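Local coordinates for protein modulator of the activity of Ets CG15085-PA (Drosophila melanogaster, PDB 1SV0) that binds the SAM domain of the Ets-family repressor Yan (pokkuri) through its own SAM domain and probably derepresses transcription by depolymerizing Yan, at residues C[42-47]-C[58-63]; C[5-10]-C[23-28]; C[17-22]-C[47-52]. All blocks are in the same frame, centred on the assembly; numbering follows the deposited sequence.

Interaction 1: C[42-47]-C[58-63]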
loop_
_atom_site.group_PDB
_atom_site.type_symbol
_atom_site.label_atom_id
_atom_site.label_comp_id
_atom_site.label_asym_id
_atom_site.label_seq_id
_atom_site.Cartn_x
_atom_site.Cartn_y
_atom_site.Cartn_z
ATOM N N PHE C 42 -7.192 -4.327 -3.553
ATOM C CA PHE C 42 -6.644 -3.312 -2.659
ATOM C C PHE C 42 -6.675 -3.727 -1.190
ATOM O O PHE C 42 -7.405 -3.141 -0.389
ATOM C CB PHE C 42 -7.417 -1.990 -2.799
ATOM C CG PHE C 42 -7.418 -1.421 -4.189
ATOM C CD1 PHE C 42 -8.294 -1.903 -5.154
ATOM C CD2 PHE C 42 -6.562 -0.375 -4.528
ATOM C CE1 PHE C 42 -8.323 -1.348 -6.432
ATOM C CE2 PHE C 42 -6.581 0.186 -5.802
ATOM C CZ PHE C 42 -7.468 -0.305 -6.758
ATOM N N PRO C 43 -5.897 -4.752 -0.817
ATOM C CA PRO C 43 -5.866 -5.207 0.573
ATOM C C PRO C 43 -4.890 -4.326 1.373
ATOM O O PRO C 43 -3.857 -4.810 1.840
ATOM C CB PRO C 43 -5.369 -6.646 0.442
ATOM C CG PRO C 43 -4.371 -6.528 -0.670
ATOM C CD PRO C 43 -5.095 -5.640 -1.682
ATOM N N MET C 44 -5.221 -3.045 1.530
ATOM C CA MET C 44 -4.349 -2.101 2.233
ATOM C C MET C 44 -5.145 -0.908 2.770
ATOM O O MET C 44 -6.317 -0.744 2.426
ATOM C CB MET C 44 -3.282 -1.598 1.263
ATOM C CG MET C 44 -3.893 -0.935 0.026
ATOM S SD MET C 44 -2.717 -0.480 -1.275
ATOM C CE MET C 44 -2.554 -2.054 -2.119
ATOM N N ASN C 45 -4.502 -0.068 3.583
ATOM C CA ASN C 45 -5.170 1.104 4.159
ATOM C C ASN C 45 -4.858 2.400 3.408
ATOM O O ASN C 45 -4.205 2.383 2.364
ATOM C CB ASN C 45 -4.810 1.263 5.650
ATOM C CG ASN C 45 -3.334 1.594 5.881
ATOM O OD1 ASN C 45 -2.591 1.889 4.950
ATOM N ND2 ASN C 45 -2.915 1.555 7.142
ATOM N N GLY C 46 -5.337 3.525 3.937
ATOM C CA GLY C 46 -5.102 4.804 3.288
ATOM C C GLY C 46 -3.630 5.191 3.155
ATOM O O GLY C 46 -3.228 5.769 2.141
ATOM N N LYS C 47 -2.826 4.881 4.168
ATOM C CA LYS C 47 -1.397 5.205 4.126
ATOM C C LYS C 47 -0.763 4.594 2.886
ATOM O O LYS C 47 0.051 5.231 2.213
ATOM C CB LYS C 47 -0.676 4.671 5.364
ATOM C CG LYS C 47 -0.884 5.484 6.636
ATOM C CD LYS C 47 0.240 5.181 7.623
ATOM C CE LYS C 47 0.316 6.212 8.742
ATOM N NZ LYS C 47 1.486 5.959 9.639
ATOM N N LEU C 58 -4.354 1.755 -12.241
ATOM C CA LEU C 58 -4.737 1.238 -13.553
ATOM C C LEU C 58 -4.400 -0.232 -13.704
ATOM O O LEU C 58 -5.116 -0.979 -14.372
ATOM C CB LEU C 58 -4.041 2.032 -14.651
ATOM C CG LEU C 58 -4.433 3.506 -14.732
ATOM C CD1 LEU C 58 -3.581 4.198 -15.775
ATOM C CD2 LEU C 58 -5.911 3.620 -15.079
ATOM N N CYS C 59 -3.305 -0.643 -13.073
ATOM C CA CYS C 59 -2.862 -2.028 -13.127
ATOM C C CYS C 59 -3.906 -2.948 -12.496
ATOM O O CYS C 59 -4.145 -4.064 -12.962
ATOM C CB CYS C 59 -1.533 -2.168 -12.383
ATOM S SG CYS C 59 -0.881 -3.835 -12.361
ATOM N N ARG C 60 -4.534 -2.460 -11.436
ATOM C CA ARG C 60 -5.540 -3.223 -10.719
ATOM C C ARG C 60 -6.912 -3.052 -11.370
ATOM O O ARG C 60 -7.662 -4.008 -11.524
ATOM C CB ARG C 60 -5.569 -2.753 -9.258
ATOM C CG ARG C 60 -4.167 -2.459 -8.707
ATOM C CD ARG C 60 -4.198 -1.809 -7.326
ATOM N NE ARG C 60 -3.494 -2.614 -6.330
ATOM C CZ ARG C 60 -2.171 -2.729 -6.260
ATOM N NH1 ARG C 60 -1.401 -2.083 -7.125
ATOM N NH2 ARG C 60 -1.620 -3.508 -5.344
ATOM N N VAL C 61 -7.228 -1.826 -11.760
ATOM C CA VAL C 61 -8.517 -1.524 -12.375
ATOM C C VAL C 61 -8.280 -0.722 -13.655
ATOM O O VAL C 61 -8.304 0.510 -13.632
ATOM C CB VAL C 61 -9.394 -0.683 -11.417
ATOM C CG1 VAL C 61 -10.847 -0.716 -11.874
ATOM C CG2 VAL C 61 -9.257 -1.205 -9.993
ATOM N N PRO C 62 -8.035 -1.411 -14.788
ATOM C CA PRO C 62 -7.790 -0.733 -16.066
ATOM C C PRO C 62 -8.993 0.084 -16.528
ATOM O O PRO C 62 -8.840 1.132 -17.156
ATOM C CB PRO C 62 -7.452 -1.887 -17.012
ATOM C CG PRO C 62 -8.280 -3.007 -16.467
ATOM C CD PRO C 62 -8.061 -2.873 -14.969
ATOM N N VAL C 63 -10.188 -0.401 -16.207
ATOM C CA VAL C 63 -11.416 0.292 -16.567
ATOM C C VAL C 63 -11.985 1.033 -15.355
ATOM O O VAL C 63 -12.765 0.469 -14.583
ATOM C CB VAL C 63 -12.484 -0.697 -17.086
ATOM C CG1 VAL C 63 -13.727 0.068 -17.549
ATOM C CG2 VAL C 63 -11.912 -1.528 -18.230
#
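The ring of Phe-42 is met from two directions. Arg-60 lies over one face. Its CD sits nearer the rim than the centre, 3.5 Å from Phe-42 CE2. This is a CH-pi contact. Val-61 comes at the ring edge, in plane, with CG2 3.7 Å from Phe-42 CE1. The guanidinium is turned 48° from the ring plane. Its CZ is 5.7 Å from the centroid of the Phe-42 ring, so any cation-pi attraction is weak at most. The Arg-60 chain bends at chi3 (121°), which carries the guanidinium past the ring toward Met-44. There Met-44 CE approaches Arg-60 NH2 at 3.7 Å from the opposite direction. An alanine in place of Phe-42 would probably open a gap beside Arg-60 CD and Val-61 CG2 and leave the arginine chain freer to shift. The polar end of Arg-60 is held elsewhere. NE hydrogen-bonds to Lys-41 O, NH1 to Met-56 O, and NH2 to Gly-60 O of the pokkuri chain. NH1 also forms a salt bridge to Asp-63 of that chain. The stem gives Phe-42 an apolar contact, while the charged head is shared between backbone carbonyls of its own chain and the pokkuri chain.

Interaction 2: C[5-10]-C[23-28]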
loop_
_atom_site.group_PDB
_atom_site.type_symbol
_atom_site.label_atom_id
_atom_site.label_comp_id
_atom_site.label_asym_id
_atom_site.label_seq_id
_atom_site.Cartn_x
_atom_site.Cartn_y
_atom_site.Cartn_z
ATOM N N ASP C 5 -20.251 10.360 4.148
ATOM C CA ASP C 5 -20.226 8.933 3.822
ATOM C C ASP C 5 -19.781 7.855 4.810
ATOM O O ASP C 5 -19.738 6.683 4.439
ATOM C CB ASP C 5 -19.430 8.741 2.528
ATOM C CG ASP C 5 -18.038 9.355 2.594
ATOM O OD1 ASP C 5 -17.393 9.440 1.527
ATOM O OD2 ASP C 5 -17.588 9.744 3.694
ATOM N N GLY C 6 -19.458 8.210 6.045
ATOM C CA GLY C 6 -19.027 7.186 6.980
ATOM C C GLY C 6 -17.519 7.037 6.949
ATOM O O GLY C 6 -16.936 6.337 7.777
ATOM N N LEU C 7 -16.895 7.705 5.984
ATOM C CA LEU C 7 -15.446 7.659 5.825
ATOM C C LEU C 7 -14.750 8.848 6.478
ATOM O O LEU C 7 -15.201 9.990 6.380
ATOM C CB LEU C 7 -15.066 7.611 4.342
ATOM C CG LEU C 7 -15.572 6.399 3.553
ATOM C CD1 LEU C 7 -15.125 6.519 2.111
ATOM C CD2 LEU C 7 -15.046 5.110 4.173
ATOM N N PRO C 8 -13.630 8.586 7.162
ATOM C CA PRO C 8 -12.896 9.672 7.815
ATOM C C PRO C 8 -12.495 10.715 6.774
ATOM O O PRO C 8 -12.083 10.371 5.662
ATOM C CB PRO C 8 -11.674 8.992 8.427
ATOM C CG PRO C 8 -11.902 7.529 8.320
ATOM C CD PRO C 8 -13.055 7.256 7.419
ATOM N N LEU C 9 -12.637 11.984 7.140
ATOM C CA LEU C 9 -12.301 13.099 6.264
ATOM C C LEU C 9 -10.861 13.049 5.769
ATOM O O LEU C 9 -10.587 13.418 4.633
ATOM C CB LEU C 9 -12.547 14.423 6.996
ATOM C CG LEU C 9 -13.990 14.606 7.474
ATOM C CD1 LEU C 9 -14.113 15.859 8.350
ATOM C CD2 LEU C 9 -14.900 14.689 6.257
ATOM N N ASP C 10 -9.940 12.598 6.620
ATOM C CA ASP C 10 -8.532 12.508 6.230
ATOM C C ASP C 10 -8.243 11.083 5.746
ATOM O O ASP C 10 -8.215 10.152 6.542
ATOM C CB ASP C 10 -7.627 12.833 7.423
ATOM C CG ASP C 10 -6.179 13.075 7.014
ATOM O OD1 ASP C 10 -5.720 12.479 6.015
ATOM O OD2 ASP C 10 -5.492 13.865 7.705
ATOM N N LEU C 23 -14.141 2.103 -2.057
ATOM C CA LEU C 23 -14.118 1.464 -3.372
ATOM C C LEU C 23 -15.532 1.086 -3.802
ATOM O O LEU C 23 -15.913 1.277 -4.960
ATOM C CB LEU C 23 -13.227 0.215 -3.345
ATOM C CG LEU C 23 -11.718 0.478 -3.314
ATOM C CD1 LEU C 23 -10.964 -0.837 -3.063
ATOM C CD2 LEU C 23 -11.287 1.096 -4.645
ATOM N N ILE C 24 -16.301 0.533 -2.868
ATOM C CA ILE C 24 -17.681 0.150 -3.152
ATOM C C ILE C 24 -18.497 1.399 -3.531
ATOM O O ILE C 24 -19.272 1.370 -4.486
ATOM C CB ILE C 24 -18.323 -0.553 -1.928
ATOM C CG1 ILE C 24 -17.708 -1.947 -1.765
ATOM C CG2 ILE C 24 -19.844 -0.647 -2.100
ATOM C CD1 ILE C 24 -18.123 -2.649 -0.492
ATOM N N ASN C 25 -18.320 2.485 -2.782
ATOM C CA ASN C 25 -19.016 3.744 -3.079
ATOM C C ASN C 25 -18.632 4.276 -4.457
ATOM O O ASN C 25 -19.480 4.782 -5.196
ATOM C CB ASN C 25 -18.686 4.823 -2.034
ATOM C CG ASN C 25 -19.400 4.596 -0.721
ATOM O OD1 ASN C 25 -20.452 3.963 -0.680
ATOM N ND2 ASN C 25 -18.841 5.128 0.360
ATOM N N MET C 26 -17.346 4.182 -4.794
ATOM C CA MET C 26 -16.874 4.649 -6.097
ATOM C C MET C 26 -17.489 3.818 -7.217
ATOM O O MET C 26 -17.858 4.354 -8.266
ATOM C CB MET C 26 -15.343 4.569 -6.183
ATOM C CG MET C 26 -14.614 5.665 -5.408
ATOM S SD MET C 26 -15.016 7.336 -6.000
ATOM C CE MET C 26 -14.390 7.267 -7.702
ATOM N N ALA C 27 -17.596 2.508 -7.005
ATOM C CA ALA C 27 -18.191 1.639 -8.023
ATOM C C ALA C 27 -19.651 2.044 -8.260
ATOM O O ALA C 27 -20.103 2.151 -9.403
ATOM C CB ALA C 27 -18.116 0.175 -7.580
ATOM N N VAL C 28 -20.382 2.272 -7.172
ATOM C CA VAL C 28 -21.790 2.667 -7.267
ATOM C C VAL C 28 -21.922 4.039 -7.957
ATOM O O VAL C 28 -22.755 4.226 -8.845
ATOM C CB VAL C 28 -22.437 2.737 -5.865
ATOM C CG1 VAL C 28 -23.843 3.314 -5.959
ATOM C CG2 VAL C 28 -22.482 1.333 -5.240
HETATM O O HOH W 1 -17.260 7.685 -0.504
#
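Asn-25 meets Asp-5 and Leu-7 through its amide nitrogen. Asn-25 sits on helix 16-30. Leu-23 comes first in segment 23-28 and turns to the interior, where it packs on Leu-68 of helix 65-80. Asn-25 follows, and it carries the contact. Its ND2 lies 4.3 Å from Asp-5 CB and also 4.3 Å from Leu-7 CD1. These are loose approaches. The firmer link is a water, which accepts from Asn-25 ND2 at 3.1 Å and donates to Asp-5 OD1 at 2.7 Å. Asp-5 OD1 also has a salt bridge to Arg-75 of helix 65-80. The other oxygen of this carboxylate shapes the loop. Asp-5 CG lies between its backbone N and carbonyl carbon (chi1 54°), which folds the carboxylate back toward Leu-7 N. Asp-5 OD2 accepts from Leu-7 N at 3.1 Å, which makes an Asx turn. The N-H comes from above the carboxylate plane, 52° out of it, and the N-H...O angle is 151°. In this SAM domain the N-terminal arm lies against the first helix: Leu-7 also touches Asp-18, Lys-21 and Trp-22. After Asn-25, Met-26 points back into the fold and packs on Leu-68 and Asp-71. The helix runs on through Ala-27 and Val-28.

Interaction 3: C[17-22]-C[47-52]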
loop_
_atom_site.group_PDB
_atom_site.type_symbol
_atom_site.label_atom_id
_atom_site.label_comp_id
_atom_site.label_asym_id
_atom_site.label_seq_id
_atom_site.Cartn_x
_atom_site.Cartn_y
_atom_site.Cartn_z
ATOM N N ALA C 17 -10.567 -1.412 5.926
ATOM C CA ALA C 17 -12.031 -1.434 5.896
ATOM C C ALA C 17 -12.585 -0.170 5.229
ATOM O O ALA C 17 -13.511 -0.248 4.419
ATOM C CB ALA C 17 -12.590 -1.565 7.309
ATOM N N ASP C 18 -12.031 0.988 5.583
ATOM C CA ASP C 18 -12.465 2.253 4.990
ATOM C C ASP C 18 -12.157 2.258 3.489
ATOM O O ASP C 18 -12.989 2.654 2.673
ATOM C CB ASP C 18 -11.770 3.442 5.672
ATOM C CG ASP C 18 -12.180 3.600 7.130
ATOM O OD1 ASP C 18 -13.376 3.371 7.443
ATOM O OD2 ASP C 18 -11.312 3.957 7.958
ATOM N N VAL C 19 -10.955 1.823 3.128
ATOM C CA VAL C 19 -10.576 1.758 1.720
ATOM C C VAL C 19 -11.614 0.959 0.914
ATOM O O VAL C 19 -12.038 1.376 -0.168
ATOM C CB VAL C 19 -9.196 1.091 1.548
ATOM C CG1 VAL C 19 -8.950 0.773 0.076
ATOM C CG2 VAL C 19 -8.104 2.019 2.080
ATOM N N TRP C 20 -12.011 -0.190 1.446
ATOM C CA TRP C 20 -12.985 -1.053 0.779
ATOM C C TRP C 20 -14.351 -0.391 0.638
ATOM O O TRP C 20 -14.990 -0.500 -0.407
ATOM C CB TRP C 20 -13.106 -2.379 1.538
ATOM C CG TRP C 20 -11.962 -3.303 1.270
ATOM C CD1 TRP C 20 -10.666 -2.952 0.984
ATOM C CD2 TRP C 20 -12.001 -4.732 1.261
ATOM N NE1 TRP C 20 -9.898 -4.084 0.795
ATOM C CE2 TRP C 20 -10.693 -5.187 0.960
ATOM C CE3 TRP C 20 -13.016 -5.676 1.472
ATOM C CZ2 TRP C 20 -10.376 -6.548 0.864
ATOM C CZ3 TRP C 20 -12.699 -7.032 1.375
ATOM C CH2 TRP C 20 -11.389 -7.451 1.072
ATOM N N LYS C 21 -14.797 0.287 1.689
ATOM C CA LYS C 21 -16.076 0.983 1.639
ATOM C C LYS C 21 -16.016 2.098 0.590
ATOM O O LYS C 21 -16.980 2.307 -0.155
ATOM C CB LYS C 21 -16.432 1.532 3.029
ATOM C CG LYS C 21 -17.132 0.480 3.899
ATOM C CD LYS C 21 -16.904 0.668 5.385
ATOM C CE LYS C 21 -17.082 2.097 5.860
ATOM N NZ LYS C 21 -16.747 2.203 7.319
ATOM N N TRP C 22 -14.885 2.800 0.527
ATOM C CA TRP C 22 -14.689 3.866 -0.465
ATOM C C TRP C 22 -14.726 3.285 -1.882
ATOM O O TRP C 22 -15.266 3.899 -2.802
ATOM C CB TRP C 22 -13.336 4.560 -0.244
ATOM C CG TRP C 22 -12.879 5.421 -1.397
ATOM C CD1 TRP C 22 -13.437 6.609 -1.823
ATOM C CD2 TRP C 22 -11.763 5.172 -2.264
ATOM N NE1 TRP C 22 -12.732 7.104 -2.889
ATOM C CE2 TRP C 22 -11.700 6.250 -3.182
ATOM C CE3 TRP C 22 -10.806 4.147 -2.352
ATOM C CZ2 TRP C 22 -10.710 6.330 -4.182
ATOM C CZ3 TRP C 22 -9.814 4.228 -3.348
ATOM C CH2 TRP C 22 -9.781 5.315 -4.248
ATOM N N LYS C 47 -2.826 4.881 4.168
ATOM C CA LYS C 47 -1.397 5.205 4.126
ATOM C C LYS C 47 -0.763 4.594 2.886
ATOM O O LYS C 47 0.051 5.231 2.213
ATOM C CB LYS C 47 -0.676 4.671 5.364
ATOM C CG LYS C 47 -0.884 5.484 6.636
ATOM C CD LYS C 47 0.240 5.181 7.623
ATOM C CE LYS C 47 0.316 6.212 8.742
ATOM N NZ LYS C 47 1.486 5.959 9.639
ATOM N N ALA C 48 -1.144 3.352 2.594
ATOM C CA ALA C 48 -0.630 2.640 1.431
ATOM C C ALA C 48 -1.104 3.300 0.142
ATOM O O ALA C 48 -0.333 3.431 -0.815
ATOM C CB ALA C 48 -1.081 1.165 1.463
ATOM N N LEU C 49 -2.368 3.720 0.121
ATOM C CA LEU C 49 -2.937 4.358 -1.068
ATOM C C LEU C 49 -2.193 5.645 -1.428
ATOM O O LEU C 49 -2.021 5.960 -2.607
ATOM C CB LEU C 49 -4.439 4.635 -0.855
ATOM C CG LEU C 49 -5.426 3.890 -1.768
ATOM C CD1 LEU C 49 -5.055 2.422 -1.883
ATOM C CD2 LEU C 49 -6.845 4.046 -1.221
ATOM N N CYS C 50 -1.742 6.376 -0.412
ATOM C CA CYS C 50 -0.993 7.617 -0.629
ATOM C C CYS C 50 0.264 7.362 -1.449
ATOM O O CYS C 50 0.720 8.228 -2.200
ATOM C CB CYS C 50 -0.577 8.236 0.706
ATOM S SG CYS C 50 -1.908 8.969 1.648
ATOM N N LEU C 51 0.829 6.174 -1.285
ATOM C CA LEU C 51 2.043 5.788 -1.990
ATOM C C LEU C 51 1.770 5.283 -3.406
ATOM O O LEU C 51 2.688 5.190 -4.212
ATOM C CB LEU C 51 2.784 4.701 -1.189
ATOM C CG LEU C 51 3.575 5.097 0.069
ATOM C CD1 LEU C 51 2.838 6.147 0.869
ATOM C CD2 LEU C 51 3.831 3.861 0.914
ATOM N N MET C 52 0.511 4.971 -3.717
ATOM C CA MET C 52 0.175 4.451 -5.043
ATOM C C MET C 52 0.131 5.472 -6.173
ATOM O O MET C 52 -0.549 6.497 -6.089
ATOM C CB MET C 52 -1.161 3.702 -5.018
ATOM C CG MET C 52 -1.177 2.436 -4.173
ATOM S SD MET C 52 -2.262 1.167 -4.889
ATOM C CE MET C 52 -3.740 2.091 -5.157
#
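Val-19 and Trp-22 of helix 16-30 share one methyl of Leu-49, its CD2. Before them, Asp-18 is engaged within its own helix and the turn before it. Its OD1 makes a salt bridge with Lys-21 NZ at 3.6 Å, and its OD2 accepts from Thr-15 N. Val-19 is the first residue to meet helix 46-51. Its side chain and that of Leu-49 reach toward each other, tip to tip. CG1 and CG2 of Val-19 each lie 4.1 Å from Leu-49 CD2, so the methyl rests at the fork of the valine. Trp-20 turns another way, and its NE1 bonds to Phe-42 O. Trp-22, one turn on from Val-19, brings its six-membered ring to the same methyl. Trp-22 CZ3 is 3.7 Å from Leu-49 CD2, and the methyl comes to the ring obliquely. The indole is extended from the helix, with CG anti to N (chi1 165°), and this puts CZ3 within touch of Leu-49. Its NE1 is satisfied by Asp-71 OD1 of helix 65-80, which would limit rotation of the ring. The contact is wholly apolar and buried. It joins the first helix of the SAM bundle to helix 46-51. Helix 65-80 touches both partners: Trp-22 on Leu-68 and Arg-75, Leu-49 on Phe-72. From helix 54-60, Tyr-57 also packs on Leu-49.

Interaction 3 is the most buried of the three and is purely apolar. Interactions 1 and 2 are only partly buried and mix apolar with polar groups. Segments of interactions 1 and 3 border the pokkuri chain; interaction 2 touches no other protein chain of the assembly and relies on water. Interaction 1 uses the loop leading into helix 46-51, interaction 3 the helix itself. Their residues also meet directly, with Phe-42 CE2 3.5 Å from Met-52 CE. Interactions 2 and 3 both use helix 16-30, and Leu-7 CD1 packs 3.5 Å from Trp-22 CB. Interactions 1 and 2 lie on opposite sides of the chain's centre, yet Leu-23 reaches Phe-42 between them.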